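Local coordinates for uncharacterized SRPBCC domain-containing protein (Micromonospora chersina, PDB 6V04) that is of unknown function but has a START/Bet v1-like fold, is encoded in the dynemicin biosynthetic locus and is probably involved in making that compound, at residues V14-S19 with Q121-W126; D25-A30 with R135-G140; L127-R132 with S143-R148. One frame throughout, in Å; residues are numbered along the deposited sequence.

Interaction 1 (V14-S19 with Q121-W126); sequences VRVMVS and QLKAGW
V14 and V16 carry the apolar part of this strand-on-helix contact, meeting L122, K123 and W126 along one flank of the helix. V14 shares its two branches among three partners: CG1 rests on the helix backbone, 3.8 Å from CA of K123, and also reaches CD1 of the W126 indole, while CG2 turns to CD2 of L122, 4.2 Å away. V16 works mainly through CG2, which lies 3.9 Å from CB of W126 and 4.0 Å from CG of K123. Short, beta-branched valines suit this place, because they fill the gap between strand and helix without pushing the two apart; the segment axes come within 8.5 Å and run nearly in the same direction, 22° apart.

The polar part belongs to K123. Its chain leaves the helix fully extended and bends only at the last torsion (chi4 66°), so that it passes V16 at a slant, CG against the valine CG2, while the ammonium group curls back to the strand. There NZ lies 3.1 Å from O of R15. One water joins the two segments, accepting hydrogen bonds from N of R15 (2.9 Å) and from NZ of K123. Lysine suits this border because its stem packs on a valine while its ammonium group is joined to the strand through the water.

Strand 14-20 is an edge strand of the antiparallel sheet, paired with strand 103-110, and helix 116-139 lies against that sheet as the long helix of a Bet v1-like fold does. W126 NE1 is hydrogen-bonded to D109 of strand 103-110, and its ring meets W94 nearly at right angles.

Interaction 2 (D25-A30 with R135-G140); sequences DEVWEA and RYLETG
Two first torsions set up the meeting of L137 with E26. CG of L137 stands anti to its carbonyl carbon (chi1 -70°), which sends both methyls out toward helix 24-32; in E26, CG lies anti to the backbone N (chi1 -178°) and the chain stays stretched beyond it, running past the leucine in the opposite direction. L137 is the hub of the contact. Its CD1 reaches CG2 of V27 at 4.1 Å, the two side chains crossing at about a right angle, and its CD2 settles against CB of A30 at 3.9 Å. The same CD2 lies 3.8 Å from OE1 of E26 and also touches CG of that residue, so the glutamate lends its aliphatic stem to the apolar packing while its carboxylate sits at the border of the contact.

A30 also meets Y136. Its CB approaches the edge of the ring, near the ring plane, 4.0 Å from CE2. A small methyl suits this place, since it lies between a leucine and a tyrosine that are neighbours in sequence. Tyrosine in turn combines an apolar rim for the alanine with a hydroxyl that is hydrogen-bonded to R36, so its buried polar end has a partner.

The two helical segments cross at 123°, with axes 11.2 Å apart at closest approach, a separation bridged by the branched leucine. The end of helix 116-139 follows directly: G140 has positive phi, and its N still bonds to O of Y136.

This packing joins the C-terminal end of helix 116-139 to the short helix 24-32. Beneath them lies the sheet: V27 touches V20 of strand 14-20 and L96 of strand 90-98, and L137 also rests on V20.

Interaction 3 (L127-R132 with S143-R148); sequences LDFVGR and SRYDWR. With NA (sodium ion), chain B.
R132 and Y145 meet at about a right angle, guanidinium and ring planes 76° apart. The phenol ring turns its edge to the arginine, NE lying near the ring plane 3.8 Å from CD2, while CB of Y145 sits 3.6 Å above one guanidinium face, toward its rim. With CG of R132 anti to the carbonyl carbon (chi1 -66°) and the chain extended to NE, the stem runs alongside O of S143 to Y145. NH1 donates to that oxygen at 2.8 Å, nearly straight at 163°. D128, one turn earlier, forms a side-on salt bridge, NE 2.8 Å from OD1. The NH1 and NE bonds lie in the guanidinium plane and help fix its rotation; the NH2 bond to OD2 is tilted from it. Arginine's flat, multidentate head suits holding both carboxylate and carbonyl.

Serine's short hydroxyl suits the return bond: S143 OG donates to O of R132 at 2.8 Å from above the carbonyl plane. Tyrosine offers an edge to the arginine and ring carbon to F129, its CE2 lying 4.0 Å from CE1 of the phenylalanine, the side chains crossing obliquely.

Farther along, OD1 of D146 binds a sodium ion at 2.4 Å, with two waters as further ligands.

The contact fastens helix 116-139 to the loop leading to strand 151-157 of the second sheet. F129 packs edge-to-face with F41, and W147 reaches helix 252-277, its NE1 hydrogen-bonded to D252.

All three interactions share helix 116-139, whose successive portions face the edge strand (interaction 1), the outgoing loop (interaction 3) and helix 24-32 (interaction 2). Centres of interactions 1 and 3 lie 12 Å apart, those of 2 and 3 14 Å, and those of 1 and 2 18 Å. Interaction 3 touches both others, V16 packing on L127 and Y136 on S143, whereas 1 and 2 stay about 7 Å apart at their nearest atoms. Along the chain interaction 2 crosses both others, while 1 closes before 3 opens. Together they bind the long helix to the first seven-stranded sheet and to the short helix 24-32, and hold the loop that leads on to the second sheet.

Interaction 1 (V14-S19 with Q121-W126)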
loop_
_atom_site.group_PDB
_atom_site.type_symbol
_atom_site.label_atom_id
_atom_site.label_comp_id
_atom_site.label_asym_id
_atom_site.label_seq_id
_atom_site.Cartn_x
_atom_site.Cartn_y
_atom_site.Cartn_z
ATOM N N VAL A 14 4.245 -7.959 13.136
ATOM C CA VAL A 14 4.460 -6.580 13.535
ATOM C C VAL A 14 3.522 -6.255 14.685
ATOM O O VAL A 14 2.323 -6.545 14.620
ATOM C CB VAL A 14 4.235 -5.633 12.345
ATOM C CG1 VAL A 14 4.236 -4.204 12.819
ATOM C CG2 VAL A 14 5.313 -5.871 11.303
ATOM N N ARG A 15 4.073 -5.682 15.751
ATOM C CA ARG A 15 3.312 -5.291 16.932
ATOM C C ARG A 15 3.654 -3.847 17.255
ATOM O O ARG A 15 4.829 -3.514 17.438
ATOM C CB ARG A 15 3.635 -6.184 18.129
ATOM C CG ARG A 15 3.190 -7.598 17.975
ATOM C CD ARG A 15 4.071 -8.524 18.805
ATOM N NE ARG A 15 5.101 -9.119 17.960
ATOM C CZ ARG A 15 6.354 -9.355 18.331
ATOM N NH1 ARG A 15 6.776 -9.042 19.552
ATOM N NH2 ARG A 15 7.194 -9.901 17.462
ATOM N N VAL A 16 2.636 -2.990 17.299
ATOM C CA VAL A 16 2.802 -1.571 17.590
ATOM C C VAL A 16 1.769 -1.189 18.641
ATOM O O VAL A 16 0.666 -1.740 18.680
ATOM C CB VAL A 16 2.655 -0.704 16.315
ATOM C CG1 VAL A 16 2.399 0.748 16.665
ATOM C CG2 VAL A 16 3.905 -0.828 15.455
ATOM N N MET A 17 2.141 -0.253 19.513
ATOM C CA MET A 17 1.261 0.205 20.576
ATOM C C MET A 17 1.301 1.724 20.652
ATOM O O MET A 17 2.302 2.354 20.300
ATOM C CB MET A 17 1.655 -0.381 21.955
ATOM C CG MET A 17 1.510 -1.886 22.096
ATOM S SD MET A 17 2.902 -2.824 21.428
ATOM C CE MET A 17 2.787 -4.333 22.390
ATOM N N VAL A 18 0.197 2.307 21.107
ATOM C CA VAL A 18 0.171 3.711 21.500
ATOM C C VAL A 18 -0.672 3.831 22.764
ATOM O O VAL A 18 -1.692 3.152 22.913
ATOM C CB VAL A 18 -0.365 4.622 20.371
ATOM C CG1 VAL A 18 -1.824 4.311 20.049
ATOM C CG2 VAL A 18 -0.190 6.092 20.741
ATOM N N SER A 19 -0.218 4.674 23.685
ATOM C CA SER A 19 -0.959 5.015 24.890
ATOM C C SER A 19 -1.456 6.444 24.753
ATOM O O SER A 19 -0.676 7.341 24.420
ATOM C CB SER A 19 -0.083 4.872 26.134
ATOM O OG SER A 19 -0.747 5.384 27.274
ATOM N N GLN A 121 9.272 -1.473 7.018
ATOM C CA GLN A 121 8.338 -0.520 6.427
ATOM C C GLN A 121 6.963 -0.618 7.075
ATOM O O GLN A 121 6.292 0.400 7.298
ATOM C CB GLN A 121 8.218 -0.767 4.922
ATOM C CG GLN A 121 9.368 -0.243 4.083
ATOM C CD GLN A 121 9.299 -0.738 2.648
ATOM O OE1 GLN A 121 8.672 -0.112 1.792
ATOM N NE2 GLN A 121 9.937 -1.873 2.382
ATOM N N LEU A 122 6.520 -1.838 7.363
ATOM C CA LEU A 122 5.193 -2.030 7.931
ATOM C C LEU A 122 5.131 -1.529 9.368
ATOM O O LEU A 122 4.130 -0.931 9.779
ATOM C CB LEU A 122 4.811 -3.507 7.838
ATOM C CG LEU A 122 3.345 -3.850 8.039
ATOM C CD1 LEU A 122 2.443 -3.014 7.139
ATOM C CD2 LEU A 122 3.146 -5.325 7.758
ATOM N N LYS A 123 6.185 -1.757 10.151
ATOM C CA LYS A 123 6.216 -1.188 11.493
ATOM C C LYS A 123 6.152 0.332 11.438
ATOM O O LYS A 123 5.382 0.957 12.178
ATOM C CB LYS A 123 7.469 -1.641 12.235
ATOM C CG LYS A 123 7.433 -1.314 13.717
ATOM C CD LYS A 123 8.680 -1.819 14.428
ATOM C CE LYS A 123 8.614 -1.562 15.923
ATOM N NZ LYS A 123 7.530 -2.347 16.583
ATOM N N ALA A 124 6.929 0.943 10.539
ATOM C CA ALA A 124 6.898 2.394 10.405
ATOM C C ALA A 124 5.515 2.871 9.986
ATOM O O ALA A 124 5.031 3.901 10.476
ATOM C CB ALA A 124 7.949 2.850 9.393
ATOM N N GLY A 125 4.864 2.122 9.088
ATOM C CA GLY A 125 3.526 2.488 8.650
ATOM C C GLY A 125 2.517 2.482 9.775
ATOM O O GLY A 125 1.707 3.403 9.906
ATOM N N TRP A 126 2.555 1.444 10.614
ATOM C CA TRP A 126 1.629 1.392 11.740
ATOM C C TRP A 126 1.970 2.424 12.809
ATOM O O TRP A 126 1.061 2.944 13.468
ATOM C CB TRP A 126 1.612 -0.017 12.343
ATOM C CG TRP A 126 0.719 -0.965 11.590
ATOM C CD1 TRP A 126 1.087 -2.096 10.927
ATOM C CD2 TRP A 126 -0.694 -0.851 11.430
ATOM N NE1 TRP A 126 -0.007 -2.691 10.360
ATOM C CE2 TRP A 126 -1.117 -1.947 10.654
ATOM C CE3 TRP A 126 -1.640 0.070 11.863
ATOM C CZ2 TRP A 126 -2.445 -2.139 10.308
ATOM C CZ3 TRP A 126 -2.959 -0.129 11.521
ATOM C CH2 TRP A 126 -3.346 -1.226 10.751
HETATM O O HOH W 1 6.964 -5.291 15.915
#

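Interaction 2 (D25-A30 with R135-G140)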
loop_
_atom_site.group_PDB
_atom_site.type_symbol
_atom_site.label_atom_id
_atom_site.label_comp_id
_atom_site.label_asym_id
_atom_site.label_seq_id
_atom_site.Cartn_x
_atom_site.Cartn_y
_atom_site.Cartn_z
ATOM N N ASP A 25 -13.873 4.398 25.894
ATOM C CA ASP A 25 -15.066 4.617 25.087
ATOM C C ASP A 25 -14.792 5.614 23.967
ATOM O O ASP A 25 -15.243 5.425 22.830
ATOM C CB ASP A 25 -16.210 5.094 25.981
ATOM C CG ASP A 25 -17.557 5.040 25.288
ATOM O OD1 ASP A 25 -17.795 5.865 24.381
ATOM O OD2 ASP A 25 -18.373 4.161 25.643
ATOM N N GLU A 26 -14.022 6.666 24.260
ATOM C CA GLU A 26 -13.690 7.651 23.235
ATOM C C GLU A 26 -12.787 7.049 22.165
ATOM O O GLU A 26 -13.006 7.259 20.965
ATOM C CB GLU A 26 -13.024 8.865 23.881
ATOM C CG GLU A 26 -12.672 9.970 22.899
ATOM C CD GLU A 26 -12.020 11.171 23.559
ATOM O OE1 GLU A 26 -11.520 12.056 22.824
ATOM O OE2 GLU A 26 -12.012 11.230 24.809
ATOM N N VAL A 27 -11.776 6.280 22.580
ATOM C CA VAL A 27 -10.890 5.653 21.609
ATOM C C VAL A 27 -11.669 4.683 20.736
ATOM O O VAL A 27 -11.451 4.606 19.523
ATOM C CB VAL A 27 -9.719 4.946 22.318
ATOM C CG1 VAL A 27 -8.799 4.285 21.295
ATOM C CG2 VAL A 27 -8.948 5.922 23.201
ATOM N N TRP A 28 -12.571 3.906 21.342
ATOM C CA TRP A 28 -13.360 2.951 20.570
ATOM C C TRP A 28 -14.162 3.649 19.474
ATOM O O TRP A 28 -14.219 3.169 18.335
ATOM C CB TRP A 28 -14.297 2.173 21.487
ATOM C CG TRP A 28 -15.115 1.192 20.724
ATOM C CD1 TRP A 28 -16.445 1.270 20.450
ATOM C CD2 TRP A 28 -14.647 -0.014 20.112
ATOM N NE1 TRP A 28 -16.841 0.181 19.708
ATOM C CE2 TRP A 28 -15.756 -0.622 19.487
ATOM C CE3 TRP A 28 -13.402 -0.649 20.044
ATOM C CZ2 TRP A 28 -15.658 -1.835 18.807
ATOM C CZ3 TRP A 28 -13.308 -1.852 19.359
ATOM C CH2 TRP A 28 -14.430 -2.430 18.754
ATOM N N GLU A 29 -14.832 4.755 19.811
ATOM C CA GLU A 29 -15.554 5.509 18.788
ATOM C C GLU A 29 -14.607 5.990 17.701
ATOM O O GLU A 29 -14.925 5.907 16.511
ATOM C CB GLU A 29 -16.293 6.691 19.417
ATOM C CG GLU A 29 -17.476 6.290 20.271
ATOM C CD GLU A 29 -18.479 5.435 19.517
ATOM O OE1 GLU A 29 -18.896 5.837 18.408
ATOM O OE2 GLU A 29 -18.836 4.352 20.031
ATOM N N ALA A 30 -13.420 6.462 18.091
ATOM C CA ALA A 30 -12.494 7.029 17.116
ATOM C C ALA A 30 -11.967 5.983 16.146
ATOM O O ALA A 30 -11.577 6.331 15.025
ATOM C CB ALA A 30 -11.333 7.721 17.833
ATOM N N ARG A 135 -2.870 12.193 17.563
ATOM C CA ARG A 135 -3.025 13.609 17.228
ATOM C C ARG A 135 -4.497 14.000 17.162
ATOM O O ARG A 135 -4.901 15.046 17.682
ATOM C CB ARG A 135 -2.347 13.894 15.892
ATOM C CG ARG A 135 -0.840 14.024 15.944
ATOM C CD ARG A 135 -0.297 14.320 14.550
ATOM N NE ARG A 135 -0.856 15.550 13.982
ATOM C CZ ARG A 135 -0.190 16.693 13.818
ATOM N NH1 ARG A 135 1.087 16.799 14.165
ATOM N NH2 ARG A 135 -0.809 17.741 13.293
ATOM N N TYR A 136 -5.306 13.175 16.499
ATOM C CA TYR A 136 -6.731 13.451 16.358
ATOM C C TYR A 136 -7.440 13.454 17.708
ATOM O O TYR A 136 -8.288 14.318 17.967
ATOM C CB TYR A 136 -7.352 12.425 15.408
ATOM C CG TYR A 136 -8.859 12.417 15.440
ATOM C CD1 TYR A 136 -9.590 13.494 14.971
ATOM C CD2 TYR A 136 -9.551 11.316 15.931
ATOM C CE1 TYR A 136 -10.979 13.493 15.016
ATOM C CE2 TYR A 136 -10.931 11.300 15.981
ATOM C CZ TYR A 136 -11.641 12.380 15.513
ATOM O OH TYR A 136 -13.020 12.352 15.571
ATOM N N LEU A 137 -7.106 12.499 18.587
ATOM C CA LEU A 137 -7.700 12.487 19.921
ATOM C C LEU A 137 -7.287 13.707 20.733
ATOM O O LEU A 137 -8.081 14.221 21.530
ATOM C CB LEU A 137 -7.304 11.203 20.655
ATOM C CG LEU A 137 -7.937 9.925 20.105
ATOM C CD1 LEU A 137 -7.281 8.706 20.710
ATOM C CD2 LEU A 137 -9.431 9.929 20.398
ATOM N N GLU A 138 -6.059 14.189 20.537
ATOM C CA GLU A 138 -5.569 15.327 21.307
ATOM C C GLU A 138 -6.246 16.626 20.886
ATOM O O GLU A 138 -6.690 17.408 21.736
ATOM C CB GLU A 138 -4.053 15.436 21.143
ATOM C CG GLU A 138 -3.407 16.566 21.923
ATOM C CD GLU A 138 -1.936 16.729 21.593
ATOM O OE1 GLU A 138 -1.417 15.937 20.779
ATOM O OE2 GLU A 138 -1.300 17.653 22.143
ATOM N N THR A 139 -6.324 16.881 19.578
ATOM C CA THR A 139 -6.722 18.190 19.078
ATOM C C THR A 139 -8.126 18.237 18.496
ATOM O O THR A 139 -8.693 19.332 18.395
ATOM C CB THR A 139 -5.750 18.662 17.988
ATOM O OG1 THR A 139 -5.960 17.898 16.797
ATOM C CG2 THR A 139 -4.308 18.493 18.448
ATOM N N GLY A 140 -8.689 17.098 18.104
ATOM C CA GLY A 140 -9.952 17.068 17.406
ATOM C C GLY A 140 -9.865 17.455 15.947
ATOM O O GLY A 140 -10.888 17.420 15.250
#

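Interaction 3 (L127-R132 with S143-R148)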
loop_
_atom_site.group_PDB
_atom_site.type_symbol
_atom_site.label_atom_id
_atom_site.label_comp_id
_atom_site.label_asym_id
_atom_site.label_seq_id
_atom_site.Cartn_x
_atom_site.Cartn_y
_atom_site.Cartn_z
ATOM N N LEU A 127 3.254 2.752 12.991
ATOM C CA LEU A 127 3.597 3.811 13.933
ATOM C C LEU A 127 3.058 5.152 13.455
ATOM O O LEU A 127 2.637 5.987 14.265
ATOM C CB LEU A 127 5.112 3.883 14.127
ATOM C CG LEU A 127 5.717 2.793 15.017
ATOM C CD1 LEU A 127 7.234 2.905 15.004
ATOM C CD2 LEU A 127 5.188 2.907 16.436
ATOM N N ASP A 128 3.079 5.378 12.137
ATOM C CA ASP A 128 2.489 6.580 11.560
ATOM C C ASP A 128 0.988 6.627 11.829
ATOM O O ASP A 128 0.453 7.647 12.277
ATOM C CB ASP A 128 2.817 6.598 10.062
ATOM C CG ASP A 128 2.093 7.682 9.301
ATOM O OD1 ASP A 128 0.895 7.508 9.022
ATOM O OD2 ASP A 128 2.743 8.691 8.961
ATOM N N PHE A 129 0.296 5.511 11.607
ATOM C CA PHE A 129 -1.148 5.511 11.800
ATOM C C PHE A 129 -1.521 5.734 13.264
ATOM O O PHE A 129 -2.431 6.514 13.557
ATOM C CB PHE A 129 -1.743 4.202 11.280
ATOM C CG PHE A 129 -1.970 4.178 9.786
ATOM C CD1 PHE A 129 -2.540 5.266 9.121
ATOM C CD2 PHE A 129 -1.621 3.064 9.050
ATOM C CE1 PHE A 129 -2.760 5.226 7.764
ATOM C CE2 PHE A 129 -1.840 3.022 7.683
ATOM C CZ PHE A 129 -2.410 4.109 7.043
ATOM N N VAL A 130 -0.841 5.069 14.207
ATOM C CA VAL A 130 -1.225 5.294 15.599
ATOM C C VAL A 130 -0.799 6.688 16.049
ATOM O O VAL A 130 -1.445 7.292 16.912
ATOM C CB VAL A 130 -0.689 4.191 16.540
ATOM C CG1 VAL A 130 -1.213 2.837 16.087
ATOM C CG2 VAL A 130 0.837 4.178 16.643
ATOM N N GLY A 131 0.234 7.265 15.427
ATOM C CA GLY A 131 0.572 8.644 15.723
ATOM C C GLY A 131 -0.498 9.611 15.259
ATOM O O GLY A 131 -0.738 10.635 15.907
ATOM N N ARG A 132 -1.169 9.291 14.148
ATOM C CA ARG A 132 -2.257 10.140 13.673
ATOM C C ARG A 132 -3.491 9.981 14.554
ATOM O O ARG A 132 -4.179 10.963 14.848
ATOM C CB ARG A 132 -2.575 9.818 12.204
ATOM C CG ARG A 132 -1.435 10.189 11.262
ATOM C CD ARG A 132 -1.668 9.852 9.797
ATOM N NE ARG A 132 -0.394 9.952 9.098
ATOM C CZ ARG A 132 0.137 11.085 8.646
ATOM N NH1 ARG A 132 -0.516 12.239 8.763
ATOM N NH2 ARG A 132 1.323 11.050 8.069
ATOM N N SER A 143 -5.924 14.575 11.142
ATOM C CA SER A 143 -4.505 14.271 11.117
ATOM C C SER A 143 -4.138 13.352 9.963
ATOM O O SER A 143 -3.013 12.851 9.923
ATOM C CB SER A 143 -4.109 13.628 12.446
ATOM O OG SER A 143 -4.881 12.455 12.590
ATOM N N ARG A 144 -5.055 13.127 9.020
ATOM C CA ARG A 144 -4.795 12.319 7.832
ATOM C C ARG A 144 -3.620 12.862 7.031
ATOM O O ARG A 144 -3.452 14.080 6.903
ATOM C CB ARG A 144 -6.005 12.339 6.892
ATOM C CG ARG A 144 -7.280 11.714 7.399
ATOM C CD ARG A 144 -7.365 10.233 7.063
ATOM N NE ARG A 144 -7.295 9.942 5.625
ATOM C CZ ARG A 144 -8.338 9.932 4.799
ATOM N NH1 ARG A 144 -9.558 10.204 5.243
ATOM N NH2 ARG A 144 -8.152 9.642 3.516
ATOM N N TYR A 145 -2.882 11.973 6.373
ATOM C CA TYR A 145 -2.049 12.463 5.276
ATOM C C TYR A 145 -2.899 12.602 4.024
ATOM O O TYR A 145 -3.946 11.959 3.892
ATOM C CB TYR A 145 -0.856 11.552 5.006
ATOM C CG TYR A 145 -1.145 10.130 4.570
ATOM C CD1 TYR A 145 -1.412 9.806 3.243
ATOM C CD2 TYR A 145 -1.061 9.094 5.479
ATOM C CE1 TYR A 145 -1.645 8.483 2.853
ATOM C CE2 TYR A 145 -1.279 7.784 5.106
ATOM C CZ TYR A 145 -1.564 7.472 3.801
ATOM O OH TYR A 145 -1.760 6.131 3.477
ATOM N N ASP A 146 -2.472 13.493 3.114
ATOM C CA ASP A 146 -3.263 13.684 1.904
ATOM C C ASP A 146 -2.893 12.689 0.817
ATOM O O ASP A 146 -3.785 12.079 0.212
ATOM C CB ASP A 146 -3.161 15.127 1.384
ATOM C CG ASP A 146 -1.745 15.656 1.230
ATOM O OD1 ASP A 146 -0.753 14.957 1.490
ATOM O OD2 ASP A 146 -1.637 16.843 0.823
ATOM N N TRP A 147 -1.603 12.451 0.602
ATOM C CA TRP A 147 -1.178 11.448 -0.361
ATOM C C TRP A 147 0.228 10.983 -0.007
ATOM O O TRP A 147 1.059 11.767 0.455
ATOM C CB TRP A 147 -1.278 11.995 -1.802
ATOM C CG TRP A 147 -0.381 13.145 -2.158
ATOM C CD1 TRP A 147 -0.642 14.487 -1.993
ATOM C CD2 TRP A 147 0.888 13.067 -2.813
ATOM N NE1 TRP A 147 0.405 15.230 -2.479
ATOM C CE2 TRP A 147 1.357 14.381 -2.985
ATOM C CE3 TRP A 147 1.683 12.006 -3.255
ATOM C CZ2 TRP A 147 2.581 14.662 -3.586
ATOM C CZ3 TRP A 147 2.894 12.278 -3.825
ATOM C CH2 TRP A 147 3.335 13.602 -4.005
ATOM N N ARG A 148 0.461 9.689 -0.168
ATOM C CA ARG A 148 1.726 9.097 0.245
ATOM C C ARG A 148 2.794 9.292 -0.827
ATOM O O ARG A 148 2.563 9.031 -2.015
ATOM C CB ARG A 148 1.503 7.619 0.540
ATOM C CG ARG A 148 2.680 6.930 1.194
ATOM C CD ARG A 148 2.269 5.657 1.892
ATOM N NE ARG A 148 1.828 4.640 0.958
ATOM C CZ ARG A 148 2.604 3.677 0.466
ATOM N NH1 ARG A 148 2.096 2.797 -0.376
ATOM N NH2 ARG A 148 3.888 3.585 0.807
HETATM NA NA NA B . 1.369 15.932 1.898
HETATM O O HOH W 2 0.747 17.574 0.104
HETATM O O HOH W 3 2.140 14.367 0.277
#